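Local coordinates for protein peroxinectin A (Dictyostelium discoideum, PDB 6ERC) that catalyses the hydrogen peroxide-dependent oxidation of phenolic donors and has iodide and thiocyanate peroxidase activity, as a secreted haem enzyme, at residues 66-71 against 351-356; 271-276 against 505-510; 306-311 against 359-364. All blocks are in the same frame, centred on the assembly; numbering follows the deposited sequence.

Contact 1 (66-71 against 351-356); sequences EHLTDM and NEEENI. With CA (calcium ion), chain G.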
# COMPACT_ATOMS: atom_id res chain seq x y z
N GLU A 66 -13.45 -12.37 8.60
CA GLU A 66 -12.92 -11.90 9.87
C GLU A 66 -13.66 -10.68 10.41
O GLU A 66 -13.36 -10.22 11.51
CB GLU A 66 -11.43 -11.57 9.72
CG GLU A 66 -10.53 -12.78 9.48
CD GLU A 66 -10.72 -13.40 8.11
OE1 GLU A 66 -11.11 -12.68 7.17
OE2 GLU A 66 -10.46 -14.62 7.96
N HIS A 67 -14.62 -10.15 9.64
CA HIS A 67 -15.44 -9.01 10.07
C HIS A 67 -14.59 -7.75 10.24
O HIS A 67 -14.67 -7.04 11.24
CB HIS A 67 -16.19 -9.34 11.36
CG HIS A 67 -17.02 -10.58 11.28
ND1 HIS A 67 -18.19 -10.64 10.56
CD2 HIS A 67 -16.84 -11.81 11.82
CE1 HIS A 67 -18.70 -11.86 10.66
NE2 HIS A 67 -17.90 -12.58 11.42
N LEU A 68 -13.77 -7.48 9.23
CA LEU A 68 -12.92 -6.30 9.22
C LEU A 68 -13.62 -5.14 8.51
O LEU A 68 -14.59 -5.33 7.77
CB LEU A 68 -11.59 -6.60 8.54
CG LEU A 68 -10.51 -7.23 9.43
CD1 LEU A 68 -11.09 -8.22 10.43
CD2 LEU A 68 -9.46 -7.91 8.57
N THR A 69 -13.12 -3.94 8.74
CA THR A 69 -13.75 -2.72 8.27
C THR A 69 -13.00 -2.16 7.07
O THR A 69 -11.84 -2.49 6.81
CB THR A 69 -13.80 -1.67 9.38
OG1 THR A 69 -12.46 -1.35 9.79
CG2 THR A 69 -14.57 -2.19 10.58
N ASP A 70 -13.68 -1.28 6.33
CA ASP A 70 -13.02 -0.55 5.25
C ASP A 70 -11.84 0.25 5.77
O ASP A 70 -10.83 0.39 5.07
CB ASP A 70 -14.02 0.38 4.56
CG ASP A 70 -15.12 -0.37 3.82
OD1 ASP A 70 -14.84 -1.46 3.28
OD2 ASP A 70 -16.26 0.14 3.79
N MET A 71 -11.93 0.76 7.00
CA MET A 71 -10.82 1.51 7.58
C MET A 71 -9.57 0.65 7.70
O MET A 71 -8.45 1.17 7.64
CB MET A 71 -11.22 2.05 8.95
CG MET A 71 -10.13 2.84 9.67
SD MET A 71 -9.58 4.29 8.75
CE MET A 71 -10.88 5.45 9.14
N ASN A 351 -18.49 0.20 8.20
CA ASN A 351 -18.80 -0.64 7.06
C ASN A 351 -17.81 -1.80 6.96
O ASN A 351 -16.59 -1.60 7.02
CB ASN A 351 -18.78 0.19 5.77
CG ASN A 351 -19.27 -0.59 4.57
OD1 ASN A 351 -20.07 -1.51 4.70
ND2 ASN A 351 -18.80 -0.21 3.39
N GLU A 352 -18.33 -3.01 6.80
CA GLU A 352 -17.49 -4.20 6.70
C GLU A 352 -16.90 -4.32 5.30
O GLU A 352 -17.58 -4.05 4.30
CB GLU A 352 -18.30 -5.46 7.02
CG GLU A 352 -17.45 -6.69 7.27
CD GLU A 352 -18.28 -7.96 7.41
OE1 GLU A 352 -18.80 -8.45 6.38
OE2 GLU A 352 -18.43 -8.45 8.55
N GLU A 353 -15.63 -4.71 5.23
CA GLU A 353 -14.93 -4.79 3.96
C GLU A 353 -15.19 -6.14 3.29
O GLU A 353 -16.01 -6.95 3.74
CB GLU A 353 -13.43 -4.56 4.16
CG GLU A 353 -12.69 -5.72 4.83
CD GLU A 353 -11.19 -5.54 4.79
OE1 GLU A 353 -10.73 -4.49 4.31
OE2 GLU A 353 -10.47 -6.47 5.22
N GLU A 354 -14.48 -6.38 2.19
CA GLU A 354 -14.62 -7.60 1.41
C GLU A 354 -13.62 -8.66 1.90
O GLU A 354 -12.64 -8.35 2.58
CB GLU A 354 -14.38 -7.28 -0.07
CG GLU A 354 -15.01 -8.24 -1.06
CD GLU A 354 -16.51 -8.38 -0.88
OE1 GLU A 354 -17.21 -7.36 -1.04
OE2 GLU A 354 -16.97 -9.50 -0.58
N ASN A 355 -13.89 -9.91 1.55
CA ASN A 355 -13.04 -11.01 1.99
C ASN A 355 -11.77 -11.08 1.15
O ASN A 355 -11.74 -10.69 -0.02
CB ASN A 355 -13.79 -12.34 1.89
CG ASN A 355 -13.17 -13.42 2.74
OD1 ASN A 355 -12.93 -13.23 3.93
ND2 ASN A 355 -12.89 -14.56 2.13
N ILE A 356 -10.71 -11.58 1.77
CA ILE A 356 -9.43 -11.76 1.09
C ILE A 356 -9.44 -13.15 0.46
O ILE A 356 -9.31 -14.16 1.16
CB ILE A 356 -8.24 -11.58 2.04
CG1 ILE A 356 -8.18 -10.12 2.51
CG2 ILE A 356 -6.94 -11.94 1.33
CD1 ILE A 356 -7.44 -9.94 3.81
CA CA G . -12.07 -10.53 -2.42
O HOH W 1 -13.56 -9.02 -3.49
O HOH W 2 -14.16 -11.41 -1.82
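Thr69 and Glu352 form a single beta bridge between the loop leading into helix 70-80 and the loop that runs toward the calcium site of this animal haem peroxidase. They are a non-hydrogen-bonded pair of the antiparallel kind. The flanking residues make the two bonds: Glu353 N gives to Leu68 O at 2.8 Å and Asp70 N to Asn351 O at 3.0 Å. Thr69 is the N-cap of helix 70-80, and its OG1 also bonds to Val508 O.

At the surface, His67 ND1 donates to Glu352 OE2 at 3.0 Å. The carboxylate oxygen is met nearly along its C-O axis, and it lies 17° out of the imidazole plane. Glu352 CG is anti to the backbone N (chi1 -166°), and the extended chain beyond it carries OE2 over to the histidine. Asn351 ND2 reaches Asp70 OD2 at 2.6 Å, but the bond is weak and bent, with the amide and carboxylate planes 78° apart. Glu353 runs side by side with Leu68, pointing the same way. Its OE2 lies 3.5 Å from Leu68 CB, while its OE1 is held by Asn73 ND2. Farther along, Asn355 O binds the calcium ion at 2.4 Å, and its side-chain OD1 takes the backbone N of Lys65.

The neighbouring carboxylate would probably help His67 to hold a proton. The buried Glu353 also lies close to the carboxylate of Glu307. Backbone bonds thus fix the loop, Asn355 O carries it to the calcium, and the Glu353 carboxylate lies on the haem side.

Contact 2 (271-276 against 505-510); sequences LPTTLG and QPNVFR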
# COMPACT_ATOMS: atom_id res chain seq x y z
N LEU A 271 -1.07 -4.97 12.53
CA LEU A 271 -0.45 -6.27 12.33
C LEU A 271 -1.08 -7.32 13.23
O LEU A 271 -1.34 -8.44 12.78
CB LEU A 271 1.06 -6.18 12.56
CG LEU A 271 1.82 -5.31 11.55
CD1 LEU A 271 3.29 -5.22 11.93
CD2 LEU A 271 1.67 -5.85 10.13
N PRO A 272 -1.34 -7.03 14.51
CA PRO A 272 -2.08 -8.01 15.32
C PRO A 272 -3.41 -8.40 14.72
O PRO A 272 -3.87 -9.53 14.93
CB PRO A 272 -2.25 -7.29 16.66
CG PRO A 272 -1.07 -6.38 16.73
CD PRO A 272 -0.85 -5.91 15.33
N THR A 273 -4.06 -7.50 13.97
CA THR A 273 -5.29 -7.87 13.27
C THR A 273 -4.99 -8.74 12.05
O THR A 273 -5.69 -9.72 11.80
CB THR A 273 -6.05 -6.61 12.85
OG1 THR A 273 -6.43 -5.87 14.02
CG2 THR A 273 -7.29 -6.96 12.05
N THR A 274 -3.95 -8.39 11.29
CA THR A 274 -3.63 -9.13 10.08
C THR A 274 -3.10 -10.52 10.40
O THR A 274 -3.51 -11.52 9.79
CB THR A 274 -2.61 -8.36 9.24
OG1 THR A 274 -3.10 -7.04 8.98
CG2 THR A 274 -2.34 -9.07 7.93
N LEU A 275 -2.17 -10.61 11.35
CA LEU A 275 -1.48 -11.85 11.66
C LEU A 275 -1.96 -12.50 12.95
O LEU A 275 -1.41 -13.52 13.36
CB LEU A 275 0.03 -11.59 11.76
CG LEU A 275 0.66 -10.83 10.60
CD1 LEU A 275 2.13 -10.57 10.87
CD2 LEU A 275 0.48 -11.58 9.28
N GLY A 276 -2.98 -11.93 13.61
CA GLY A 276 -3.47 -12.45 14.86
C GLY A 276 -2.70 -11.98 16.08
O GLY A 276 -3.28 -11.83 17.15
N GLN A 505 -15.62 2.99 17.86
CA GLN A 505 -15.17 1.83 18.60
C GLN A 505 -13.68 1.92 18.90
O GLN A 505 -12.94 2.62 18.19
CB GLN A 505 -15.48 0.55 17.82
CG GLN A 505 -14.68 0.35 16.53
CD GLN A 505 -15.42 0.82 15.30
OE1 GLN A 505 -16.23 1.74 15.35
NE2 GLN A 505 -15.15 0.16 14.18
N PRO A 506 -13.20 1.23 19.94
CA PRO A 506 -11.77 1.31 20.26
C PRO A 506 -10.87 0.77 19.16
O PRO A 506 -9.83 1.37 18.87
CB PRO A 506 -11.65 0.48 21.55
CG PRO A 506 -12.88 -0.37 21.59
CD PRO A 506 -13.95 0.43 20.92
N ASN A 507 -11.24 -0.35 18.54
CA ASN A 507 -10.49 -0.93 17.43
C ASN A 507 -11.28 -0.69 16.15
O ASN A 507 -12.19 -1.45 15.82
CB ASN A 507 -10.24 -2.41 17.65
CG ASN A 507 -9.37 -3.02 16.57
OD1 ASN A 507 -8.73 -2.31 15.80
ND2 ASN A 507 -9.34 -4.35 16.51
N VAL A 508 -10.91 0.38 15.43
CA VAL A 508 -11.64 0.74 14.21
C VAL A 508 -11.32 -0.18 13.04
O VAL A 508 -11.80 0.07 11.93
CB VAL A 508 -11.34 2.20 13.80
CG1 VAL A 508 -11.83 3.15 14.88
CG2 VAL A 508 -9.86 2.40 13.54
N PHE A 509 -10.53 -1.23 13.25
CA PHE A 509 -10.25 -2.21 12.21
C PHE A 509 -11.18 -3.41 12.26
O PHE A 509 -11.17 -4.21 11.31
CB PHE A 509 -8.79 -2.70 12.32
CG PHE A 509 -7.75 -1.63 12.08
CD1 PHE A 509 -8.04 -0.50 11.33
CD2 PHE A 509 -6.48 -1.77 12.59
CE1 PHE A 509 -7.07 0.47 11.10
CE2 PHE A 509 -5.51 -0.81 12.38
CZ PHE A 509 -5.80 0.31 11.63
N ARG A 510 -11.97 -3.57 13.32
CA ARG A 510 -12.79 -4.76 13.50
C ARG A 510 -14.26 -4.40 13.63
O ARG A 510 -14.62 -3.26 13.95
CB ARG A 510 -12.36 -5.55 14.75
CG ARG A 510 -11.04 -6.27 14.59
CD ARG A 510 -10.76 -7.18 15.78
NE ARG A 510 -9.54 -7.97 15.59
CZ ARG A 510 -9.47 -9.05 14.82
NH1 ARG A 510 -8.32 -9.70 14.70
NH2 ARG A 510 -10.53 -9.47 14.15
O HOH W 3 -7.27 -7.26 16.78
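Thr273 is the residue whose backbone lies nearest the C-terminal loop, its CA 7.6 Å from Phe509 CA. It sits in the last turns of helix 247-275. The loop opposite makes a type I beta turn from Asn507 to Arg510. An Asx turn overlaps it: Asn507 OD1 accepts from Phe509 N at 3.3 Å, the donor standing well above the carbonyl plane.

Arg510 and Thr273 approach from opposite directions. The methyl CG2 of Thr273 lies over one face of the guanidinium, 3.9 Å from NH1 of Arg510 and offset toward the rim. Thr273 OG1 is anti to the carbonyl carbon (chi1 -62°), beside the backbone N, and bonds back to Glu269 O one turn earlier. The same oxygen lies near the plane of the Phe509 ring, at its edge. That ring also packs on Ile265 and Tyr270 of the helix. An alanine in place of Thr273 would keep the backbone but would probably leave one guanidinium face without its methyl cover and water 3 without this acceptor. That water donates to Thr273 OG1 at 3.2 Å and accepts from Arg510 NE at 2.7 Å.

Contact 3 (306-311 against 359-364); sequences SEVGPF and YMISDL. With CA (calcium ion), chain G; HEM (protoporphyrin IX containing Fe), chain F.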
# COMPACT_ATOMS: atom_id res chain seq x y z
N SER A 306 -8.16 -7.56 -3.00
CA SER A 306 -9.26 -8.48 -2.79
C SER A 306 -10.25 -7.95 -1.76
O SER A 306 -11.46 -8.20 -1.86
CB SER A 306 -8.72 -9.84 -2.36
OG SER A 306 -9.76 -10.80 -2.30
N GLU A 307 -9.76 -7.24 -0.74
CA GLU A 307 -10.58 -6.85 0.40
C GLU A 307 -11.29 -5.51 0.21
O GLU A 307 -12.15 -5.17 1.04
CB GLU A 307 -9.72 -6.80 1.67
CG GLU A 307 -8.94 -5.51 1.89
CD GLU A 307 -7.87 -5.63 2.96
OE1 GLU A 307 -8.08 -6.36 3.95
OE2 GLU A 307 -6.81 -4.98 2.81
N VAL A 308 -10.98 -4.75 -0.84
CA VAL A 308 -11.66 -3.49 -1.10
C VAL A 308 -13.10 -3.78 -1.49
O VAL A 308 -13.37 -4.49 -2.46
CB VAL A 308 -10.94 -2.70 -2.19
CG1 VAL A 308 -11.75 -1.49 -2.63
CG2 VAL A 308 -9.56 -2.27 -1.72
N GLY A 309 -14.05 -3.21 -0.74
CA GLY A 309 -15.45 -3.30 -1.09
C GLY A 309 -15.80 -2.35 -2.21
O GLY A 309 -15.04 -1.44 -2.57
N PRO A 310 -16.99 -2.55 -2.78
CA PRO A 310 -17.37 -1.74 -3.95
C PRO A 310 -17.89 -0.35 -3.61
O PRO A 310 -17.86 0.52 -4.49
CB PRO A 310 -18.47 -2.58 -4.61
CG PRO A 310 -19.09 -3.33 -3.48
CD PRO A 310 -17.99 -3.59 -2.48
N PHE A 311 -18.35 -0.10 -2.39
CA PHE A 311 -18.98 1.16 -2.05
C PHE A 311 -18.28 1.83 -0.88
O PHE A 311 -17.77 1.18 0.04
CB PHE A 311 -20.46 0.97 -1.71
CG PHE A 311 -21.31 0.64 -2.90
CD1 PHE A 311 -21.71 1.63 -3.77
CD2 PHE A 311 -21.69 -0.67 -3.15
CE1 PHE A 311 -22.49 1.33 -4.87
CE2 PHE A 311 -22.47 -0.98 -4.25
CZ PHE A 311 -22.87 0.02 -5.11
N TYR A 359 -11.24 -13.37 -5.39
CA TYR A 359 -12.19 -12.49 -6.06
C TYR A 359 -11.87 -11.02 -5.83
O TYR A 359 -11.55 -10.60 -4.72
CB TYR A 359 -13.60 -12.80 -5.57
CG TYR A 359 -13.88 -14.26 -5.65
CD1 TYR A 359 -14.16 -14.85 -6.86
CD2 TYR A 359 -13.83 -15.06 -4.52
CE1 TYR A 359 -14.40 -16.20 -6.95
CE2 TYR A 359 -14.07 -16.41 -4.59
CZ TYR A 359 -14.35 -16.97 -5.81
OH TYR A 359 -14.60 -18.32 -5.89
N MET A 360 -11.98 -10.25 -6.91
CA MET A 360 -11.77 -8.81 -6.88
C MET A 360 -13.00 -8.13 -7.46
O MET A 360 -13.51 -8.55 -8.50
CB MET A 360 -10.52 -8.45 -7.69
CG MET A 360 -10.19 -6.97 -7.70
SD MET A 360 -8.61 -6.65 -8.51
CE MET A 360 -7.49 -7.58 -7.47
N ILE A 361 -13.47 -7.09 -6.77
CA ILE A 361 -14.65 -6.37 -7.25
C ILE A 361 -14.39 -5.83 -8.65
O ILE A 361 -13.25 -5.62 -9.07
CB ILE A 361 -15.02 -5.24 -6.28
CG1 ILE A 361 -13.83 -4.31 -6.04
CG2 ILE A 361 -15.53 -5.82 -4.96
CD1 ILE A 361 -14.17 -3.05 -5.28
N SER A 362 -15.48 -5.61 -9.39
CA SER A 362 -15.36 -5.13 -10.76
C SER A 362 -15.02 -3.65 -10.84
O SER A 362 -14.58 -3.20 -11.90
CB SER A 362 -16.67 -5.40 -11.52
OG SER A 362 -16.86 -6.79 -11.69
N ASP A 363 -15.20 -2.90 -9.75
CA ASP A 363 -14.74 -1.51 -9.74
C ASP A 363 -13.24 -1.43 -9.96
O ASP A 363 -12.75 -0.48 -10.59
CB ASP A 363 -15.11 -0.84 -8.42
CG ASP A 363 -16.61 -0.82 -8.18
OD1 ASP A 363 -17.19 -1.90 -7.95
OD2 ASP A 363 -17.20 0.28 -8.23
N LEU A 364 -12.49 -2.42 -9.47
CA LEU A 364 -11.05 -2.49 -9.67
C LEU A 364 -10.67 -3.34 -10.87
O LEU A 364 -9.73 -3.01 -11.59
CB LEU A 364 -10.38 -3.06 -8.41
CG LEU A 364 -10.56 -2.26 -7.11
CD1 LEU A 364 -10.33 -3.16 -5.91
CD2 LEU A 364 -9.60 -1.09 -7.08
CA CA G . -12.07 -10.53 -2.42
CHA HEM F . -0.16 -1.19 -5.84
CHB HEM F . -4.54 0.76 -6.51
CHC HEM F . -5.85 -0.70 -2.07
CHD HEM F . -1.55 -2.86 -1.50
C1A HEM F . -1.25 -0.59 -6.42
C2A HEM F . -1.34 -0.16 -7.80
C3A HEM F . -2.55 0.37 -7.99
C4A HEM F . -3.26 0.31 -6.74
CMA HEM F . -3.10 0.97 -9.31
CAA HEM F . -0.22 -0.33 -8.83
CBA HEM F . -0.70 -1.35 -9.85
CGA HEM F . 0.47 -1.99 -10.54
O1A HEM F . 1.28 -2.68 -9.85
O2A HEM F . 0.60 -1.83 -11.78
C1B HEM F . -5.26 0.55 -5.36
C2B HEM F . -6.60 1.02 -5.12
C3B HEM F . -6.96 0.63 -3.89
C4B HEM F . -5.86 -0.12 -3.32
CMB HEM F . -7.38 1.85 -6.16
CAB HEM F . -8.30 0.86 -3.14
CBB HEM F . -9.35 1.47 -3.69
C1C HEM F . -4.81 -1.42 -1.52
C2C HEM F . -4.80 -2.06 -0.21
C3C HEM F . -3.59 -2.65 -0.06
C4C HEM F . -2.83 -2.41 -1.26
CMC HEM F . -6.01 -2.00 0.74
CAC HEM F . -2.97 -3.48 1.10
CBC HEM F . -3.56 -3.77 2.26
C1D HEM F . -0.79 -2.55 -2.60
C2D HEM F . 0.60 -2.89 -2.79
C3D HEM F . 0.97 -2.43 -3.99
C4D HEM F . -0.16 -1.78 -4.60
CMD HEM F . 1.47 -3.66 -1.77
CAD HEM F . 2.36 -2.52 -4.64
CBD HEM F . 3.18 -1.40 -4.00
CGD HEM F . 4.17 -0.81 -4.98
O1D HEM F . 3.76 0.09 -5.76
O2D HEM F . 5.35 -1.23 -5.00
NA HEM F . -2.44 -0.29 -5.80
NB HEM F . -4.84 -0.15 -4.24
NC HEM F . -3.60 -1.66 -2.13
ND HEM F . -1.22 -1.88 -3.73
FE HEM F . -2.99 -0.98 -3.96
O HOH W 4 -12.27 -6.54 -3.90
O HOH W 1 -13.56 -9.02 -3.49
O HOH W 2 -14.16 -11.41 -1.82
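Ser306 and Tyr359 meet at the calcium ion. Ser306 binds it twice, through O at 2.5 Å and OG at 2.3 Å, and Tyr359 adds its backbone O at 2.4 Å. OG is anti to the backbone N (chi1 -173°), beside the carbonyl carbon. Both serine oxygens can therefore close a chelate ring on the metal. Asn355 O, Asp357 OD1 and two waters complete seven ligands.

Beyond this shell, water 4 links the two segments. It accepts from Ile361 N and probably donates to Val308 O at 2.7 Å. Ile361 CD1 points into the backbone bend opposite, 3.3 Å from both Val308 O and Gly309 O. Its CG2 faces the Pro310 ring. The side chains of Leu364 and Val308 cross at about a right angle, with Leu364 CD1 3.8 Å from Val308 CB. The other branches of these two residues turn to the haem: Val308 CG2 touches HEM CAB at 3.7 Å and Leu364 CD2 touches HEM CMB at 3.8 Å. Asp363 OD1 rests beside Pro310 CB, while its OD2 accepts from Lys328 N.

The calcium shell is made wholly of oxygen, with one carboxylate, from Asp357. It joins the end of helix 304-307 to the loop before helix 362-365. The apolar layer between them forms part of the haem pocket wall. With Ser306 and Val308 two residues apart, the calcium probably helps to position it.

How the contacts relate
From the N terminus, 66-71 comes first and waits for 351-356, closing contact 1 across some 280 residues. Within that loop the chain passes 271-276 and 306-311. Segment 359-364 then returns to 306-311 in contact 3, a short loop of 47 residues. Only near the C terminus does 505-510 close contact 2 on 271-276. Contact 1 crosses both others, while contact 3 falls within the span of contact 2. Contact 1 touches each neighbour: the N-cap of helix 70-80 holds the C-terminal loop, and 351-356 shares the calcium with contact 3. Contacts 2 and 3 do not touch, their centres about 21 Å apart.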